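PDB 2XGU: relik capsid n-terminal domain from Oryctolagus cuniculus, which probably assembles, as the N-terminal domain of a lentiviral capsid protein, into the outer shell of the viral core. Local coordinates for residues F47-I52 and T122-W127; L23-E28 and P34-Y39. All blocks are in the same frame, centred on the assembly; numbering follows the deposited sequence. Where two conformers were deposited one is given.

Contact 1: residues F47-I52 and T122-W127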
loop_
_atom_site.group_PDB
_atom_site.type_symbol
_atom_site.label_atom_id
_atom_site.label_comp_id
_atom_site.label_asym_id
_atom_site.label_seq_id
_atom_site.Cartn_x
_atom_site.Cartn_y
_atom_site.Cartn_z
ATOM N N PHE A 47 2.097 14.491 7.908
ATOM C CA PHE A 47 3.453 14.836 7.455
ATOM C C PHE A 47 3.412 15.443 6.061
ATOM O O PHE A 47 2.625 15.015 5.211
ATOM C CB PHE A 47 4.342 13.589 7.392
ATOM C CG PHE A 47 5.053 13.259 8.677
ATOM C CD1 PHE A 47 4.538 13.632 9.906
ATOM C CD2 PHE A 47 6.257 12.560 8.636
ATOM C CE1 PHE A 47 5.219 13.313 11.088
ATOM C CE2 PHE A 47 6.935 12.248 9.808
ATOM C CZ PHE A 47 6.412 12.626 11.024
ATOM N N THR A 48 4.302 16.394 5.786
ATOM C CA THR A 48 4.508 16.816 4.400
ATOM C C THR A 48 5.448 15.826 3.702
ATOM O O THR A 48 6.031 14.938 4.334
ATOM C CB THR A 48 5.159 18.206 4.326
ATOM O OG1 THR A 48 6.535 18.103 4.738
ATOM C CG2 THR A 48 4.431 19.193 5.222
ATOM N N SER A 49 5.594 15.957 2.388
ATOM C CA SER A 49 6.509 15.095 1.661
ATOM C C SER A 49 7.953 15.313 2.130
ATOM O O SER A 49 8.751 14.369 2.189
ATOM C CB SER A 49 6.343 15.297 0.150
ATOM O OG SER A 49 4.992 15.038 -0.212
ATOM N N VAL A 50 8.288 16.551 2.476
ATOM C CA VAL A 50 9.619 16.846 3.014
ATOM C C VAL A 50 9.859 16.138 4.363
ATOM O O VAL A 50 10.938 15.580 4.598
ATOM C CB VAL A 50 9.852 18.366 3.146
ATOM C CG1 VAL A 50 11.153 18.651 3.891
ATOM C CG2 VAL A 50 9.885 19.015 1.748
ATOM N N ASP A 51 8.862 16.158 5.242
ATOM C CA ASP A 51 8.922 15.430 6.504
ATOM C C ASP A 51 9.149 13.927 6.268
ATOM O O ASP A 51 9.927 13.288 6.973
ATOM C CB ASP A 51 7.605 15.573 7.273
ATOM C CG ASP A 51 7.313 16.995 7.721
ATOM O OD1 ASP A 51 8.243 17.789 7.933
ATOM O OD2 ASP A 51 6.110 17.324 7.901
ATOM N N ILE A 52 8.415 13.351 5.313
ATOM C CA ILE A 52 8.521 11.928 5.039
ATOM C C ILE A 52 9.927 11.584 4.558
ATOM O O ILE A 52 10.516 10.602 4.987
ATOM C CB ILE A 52 7.466 11.509 4.009
ATOM C CG1 ILE A 52 6.080 11.527 4.664
ATOM C CG2 ILE A 52 7.792 10.109 3.440
ATOM C CD1 ILE A 52 4.930 11.447 3.677
ATOM N N THR A 122 -0.670 13.854 1.133
ATOM C CA THR A 122 -1.502 12.711 1.495
ATOM C C THR A 122 -1.252 11.555 0.523
ATOM O O THR A 122 -1.152 10.392 0.909
ATOM C CB THR A 122 -2.992 13.076 1.434
ATOM O OG1 THR A 122 -3.226 14.286 2.171
ATOM C CG2 THR A 122 -3.830 11.962 2.031
ATOM N N LEU A 123 -1.160 11.895 -0.755
ATOM C CA LEU A 123 -0.909 10.903 -1.797
ATOM C C LEU A 123 0.495 10.308 -1.668
ATOM O O LEU A 123 0.687 9.094 -1.845
ATOM C CB LEU A 123 -1.104 11.533 -3.177
ATOM C CG LEU A 123 -0.869 10.587 -4.350
ATOM C CD1 LEU A 123 -1.839 9.415 -4.317
ATOM C CD2 LEU A 123 -0.985 11.338 -5.682
ATOM N N TYR A 124 1.474 11.143 -1.346
ATOM C CA TYR A 124 2.837 10.633 -1.200
ATOM C C TYR A 124 2.940 9.668 -0.018
ATOM O O TYR A 124 3.607 8.629 -0.110
ATOM C CB TYR A 124 3.847 11.773 -1.028
ATOM C CG TYR A 124 5.295 11.326 -0.982
ATOM C CD1 TYR A 124 5.786 10.401 -1.894
ATOM C CD2 TYR A 124 6.165 11.839 -0.030
ATOM C CE1 TYR A 124 7.110 9.999 -1.880
ATOM C CE2 TYR A 124 7.500 11.450 -0.005
ATOM C CZ TYR A 124 7.962 10.522 -0.924
ATOM O OH TYR A 124 9.284 10.128 -0.916
ATOM N N ARG A 125 2.309 10.025 1.097
ATOM C CA ARG A 125 2.262 9.136 2.250
ATOM C C ARG A 125 1.653 7.792 1.855
ATOM O O ARG A 125 2.163 6.741 2.249
ATOM C CB ARG A 125 1.481 9.774 3.399
ATOM C CG ARG A 125 1.237 8.838 4.579
ATOM C CD ARG A 125 0.480 9.557 5.696
ATOM N NE ARG A 125 0.154 8.633 6.782
ATOM C CZ ARG A 125 -0.903 7.827 6.787
ATOM N NH1 ARG A 125 -1.768 7.843 5.775
ATOM N NH2 ARG A 125 -1.099 6.995 7.809
ATOM N N THR A 126 0.576 7.831 1.072
ATOM C CA THR A 126 -0.024 6.618 0.539
ATOM C C THR A 126 0.965 5.790 -0.284
ATOM O O THR A 126 1.092 4.586 -0.074
ATOM C CB THR A 126 -1.274 6.963 -0.285
ATOM O OG1 THR A 126 -2.293 7.425 0.607
ATOM C CG2 THR A 126 -1.773 5.748 -1.059
ATOM N N TRP A 127 1.700 6.430 -1.194
ATOM C CA TRP A 127 2.717 5.724 -1.979
ATOM C C TRP A 127 3.779 5.060 -1.093
ATOM O O TRP A 127 4.147 3.906 -1.316
ATOM C CB TRP A 127 3.440 6.690 -2.935
ATOM C CG TRP A 127 2.611 7.163 -4.097
ATOM C CD1 TRP A 127 1.333 6.816 -4.391
ATOM C CD2 TRP A 127 3.023 8.086 -5.119
ATOM N NE1 TRP A 127 0.913 7.460 -5.543
ATOM C CE2 TRP A 127 1.935 8.249 -6.000
ATOM C CE3 TRP A 127 4.204 8.791 -5.367
ATOM C CZ2 TRP A 127 1.997 9.086 -7.112
ATOM C CZ3 TRP A 127 4.268 9.622 -6.474
ATOM C CH2 TRP A 127 3.174 9.753 -7.337
#
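The first turn of helix 49-57 lies against the middle of helix 118-134, and the backbones come nearest at Ser49 and Tyr124, whose CA atoms are 6.4 Å apart. No hydrogen bond joins the two segments. Tyr124 has the largest share of the contact, with Ile52 close behind. The CG of Tyr124 is anti to the backbone N (chi1 -175°), which sends the ring across to the other helix. Ser49 and Ile52, one turn apart, both meet the ring obliquely. Ser49 CB is 3.5 Å from Tyr124 CD2. The Ser49 hydroxyl has two conformers; in one it is hydrogen-bonded to Ile102 O. Ile52 uses its CG2 branch, which is 3.7 Å from Tyr124 CE2. The side chains of Ile52 and Tyr124 run past each other in opposite directions. Beyond them Tyr124 OH is hydrogen-bonded to Asn53 OD1, so the phenol end is held by the same helix that the ring packs on.

This is helix packing in the buried interior of the mainly helical retroviral capsid N-terminal domain. Helix 49-57 starts with a capping box, with Thr48 at the N-cap. Asp51 N donates to Thr48 OG1 over 3.1 Å. Thr48 N returns a bond of 2.9 Å to Asp51 OD2, approaching from above the carboxylate plane.

The other branch of Ile52 reaches Arg125. Ile52 CD1 lies 3.8 Å from Arg125 CB, and the side chains cross at about a right angle. Only the base of Arg125 is used here. The chain is extended from CG to NE, and its guanidinium group bonds Gly41 O, Ser44 OG and Gln136 OE1 of the second subunit.

Contact 2: residues L23-E28 and P34-Y39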
loop_
_atom_site.group_PDB
_atom_site.type_symbol
_atom_site.label_atom_id
_atom_site.label_comp_id
_atom_site.label_asym_id
_atom_site.label_seq_id
_atom_site.Cartn_x
_atom_site.Cartn_y
_atom_site.Cartn_z
ATOM N N LEU A 23 14.052 6.000 14.769
ATOM C CA LEU A 23 15.304 5.276 14.561
ATOM C C LEU A 23 15.439 4.058 15.480
ATOM O O LEU A 23 15.901 3.003 15.039
ATOM C CB LEU A 23 16.511 6.210 14.694
ATOM C CG LEU A 23 16.568 7.275 13.600
ATOM C CD1 LEU A 23 17.763 8.201 13.811
ATOM C CD2 LEU A 23 16.616 6.646 12.213
ATOM N N LYS A 24 15.030 4.190 16.744
ATOM C CA LYS A 24 15.067 3.056 17.665
ATOM C C LYS A 24 14.123 1.947 17.199
ATOM O O LYS A 24 14.455 0.771 17.279
ATOM C CB LYS A 24 14.715 3.490 19.088
ATOM C CG LYS A 24 15.826 4.257 19.797
ATOM N N GLN A 25 12.952 2.330 16.696
ATOM C CA GLN A 25 11.976 1.361 16.199
ATOM C C GLN A 25 12.588 0.558 15.060
ATOM O O GLN A 25 12.513 -0.667 15.050
ATOM C CB GLN A 25 10.685 2.065 15.745
ATOM C CG GLN A 25 9.651 1.173 15.068
ATOM C CD GLN A 25 9.104 0.094 15.976
ATOM O OE1 GLN A 25 9.047 0.261 17.196
ATOM N NE2 GLN A 25 8.707 -1.031 15.385
ATOM N N VAL A 26 13.204 1.250 14.102
ATOM C CA VAL A 26 13.844 0.581 12.978
ATOM C C VAL A 26 15.000 -0.303 13.442
ATOM O O VAL A 26 15.098 -1.459 13.036
ATOM C CB VAL A 26 14.325 1.585 11.910
ATOM C CG1 VAL A 26 15.088 0.885 10.794
ATOM C CG2 VAL A 26 13.132 2.341 11.326
ATOM N N GLN A 27 15.864 0.223 14.306
ATOM C CA GLN A 27 17.022 -0.551 14.732
ATOM C C GLN A 27 16.592 -1.816 15.463
ATOM O O GLN A 27 17.172 -2.886 15.274
ATOM C CB GLN A 27 17.944 0.284 15.621
ATOM C CG GLN A 27 19.209 -0.448 16.019
ATOM C CD GLN A 27 20.160 0.423 16.815
ATOM O OE1 GLN A 27 21.291 0.025 17.099
ATOM N NE2 GLN A 27 19.706 1.620 17.175
ATOM N N GLU A 28 15.559 -1.690 16.288
ATOM C CA GLU A 28 15.133 -2.782 17.156
ATOM C C GLU A 28 14.373 -3.866 16.408
ATOM O O GLU A 28 14.488 -5.047 16.734
ATOM C CB GLU A 28 14.294 -2.239 18.326
ATOM C CG GLU A 28 13.852 -3.288 19.340
ATOM C CD GLU A 28 14.983 -3.766 20.239
ATOM O OE1 GLU A 28 16.047 -3.114 20.271
ATOM O OE2 GLU A 28 14.801 -4.796 20.924
ATOM N N PRO A 34 6.519 -5.848 10.067
ATOM C CA PRO A 34 5.131 -5.360 10.109
ATOM C C PRO A 34 4.877 -4.290 11.184
ATOM O O PRO A 34 4.205 -3.300 10.909
ATOM C CB PRO A 34 4.326 -6.623 10.414
ATOM C CG PRO A 34 5.146 -7.720 9.890
ATOM C CD PRO A 34 6.583 -7.320 10.085
ATOM N N ALA A 35 5.405 -4.479 12.395
ATOM C CA ALA A 35 5.186 -3.490 13.435
ATOM C C ALA A 35 5.780 -2.123 13.077
ATOM O O ALA A 35 5.254 -1.084 13.477
ATOM C CB ALA A 35 5.769 -3.971 14.755
ATOM N N THR A 36 6.906 -2.133 12.370
ATOM C CA THR A 36 7.547 -0.879 11.960
ATOM C C THR A 36 6.721 -0.134 10.905
ATOM O O THR A 36 6.631 1.109 10.919
ATOM C CB THR A 36 8.968 -1.125 11.460
ATOM O OG1 THR A 36 9.707 -1.746 12.513
ATOM C CG2 THR A 36 9.652 0.192 11.076
ATOM N N ILE A 37 6.126 -0.889 9.988
ATOM C CA ILE A 37 5.255 -0.306 8.969
ATOM C C ILE A 37 4.002 0.322 9.601
ATOM O O ILE A 37 3.640 1.448 9.295
ATOM C CB ILE A 37 4.889 -1.331 7.891
ATOM C CG1 ILE A 37 6.160 -1.900 7.237
ATOM C CG2 ILE A 37 3.957 -0.690 6.865
ATOM C CD1 ILE A 37 5.909 -3.105 6.297
ATOM N N THR A 38 3.373 -0.378 10.536
ATOM C CA THR A 38 2.275 0.220 11.276
ATOM C C THR A 38 2.717 1.499 12.013
ATOM O O THR A 38 2.034 2.518 11.997
ATOM C CB THR A 38 1.738 -0.779 12.284
ATOM O OG1 THR A 38 1.203 -1.903 11.573
ATOM C CG2 THR A 38 0.654 -0.160 13.146
ATOM N N TYR A 39 3.879 1.429 12.652
ATOM C CA TYR A 39 4.432 2.585 13.364
ATOM C C TYR A 39 4.611 3.779 12.427
ATOM O O TYR A 39 4.199 4.902 12.753
ATOM C CB TYR A 39 5.773 2.187 14.003
ATOM C CG TYR A 39 6.431 3.204 14.928
ATOM C CD1 TYR A 39 6.444 3.000 16.307
ATOM C CD2 TYR A 39 7.078 4.327 14.429
ATOM C CE1 TYR A 39 7.058 3.894 17.166
ATOM C CE2 TYR A 39 7.704 5.238 15.301
ATOM C CZ TYR A 39 7.683 5.007 16.654
ATOM O OH TYR A 39 8.301 5.885 17.519
#
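Gln25, Thr36 and Tyr39 have the most surface buried where helix 16-29 packs against helix 34-43. The short segments are nearly antiparallel, with 164° between their directions. Their axes approach to 9.8 Å. Gln25 is the central residue. Its chain leaves the helix with CG opposite its own N, then turns sharply at the next bond. The bend lets one side chain make two kinds of contact.

The first is a CH-pi contact. Gln25 CG sits over one face of the Tyr39 ring, offset toward the rim, and lies 3.8 Å from Tyr39 CG. The amide runs on above the plane of the ring, nearly parallel to it (13°), with OE1 past the CD1-CE1 side. Gln25 OE1 is 3.9 Å from Tyr39 CD1.

The second is a hydrogen bond. Gln25 NE2 donates to Thr36 OG1 over 3.1 Å. The N-H...O angle is 155°, and the oxygen lies slightly out of the amide plane. Thr36 OG1 is also hydrogen-bonded to Gly30 O, in the linker between the helices. One hydroxyl thus links the linker and both helices. The methyl of Thr36 serves a separate apolar contact, with Val26 CG2 4.1 Å from Thr36 CG2.

The pair forms an antiparallel helical hairpin joined by a short linker. On helix 16-29, Trp22 touches both Thr36 and Tyr39. Val26 also packs on Thr59 and Phe62, in the region after helix 49-57. Ile37, pointing away from the hairpin partner, meets Leu132 and Gln133 of helix 118-134.

In the fold
From the N terminus the chain passes a two-stranded antiparallel hairpin and enters helix 16-29. Contact 2 closes the short linker to helix 34-43, a local connection that holds these two helices together. A loop then leads to helix 49-57, where contact 1 begins. Contact 1 ties this helix to helix 118-134, so it closes a long loop of 69 residues that includes helix 63-83. The two contacts are in series and neither nest nor cross. The centres of contact 1 and contact 2 are about 18 Å apart, and the two do not touch. Contact 1 is the more central in the chain. Both have residues that meet the second subunit.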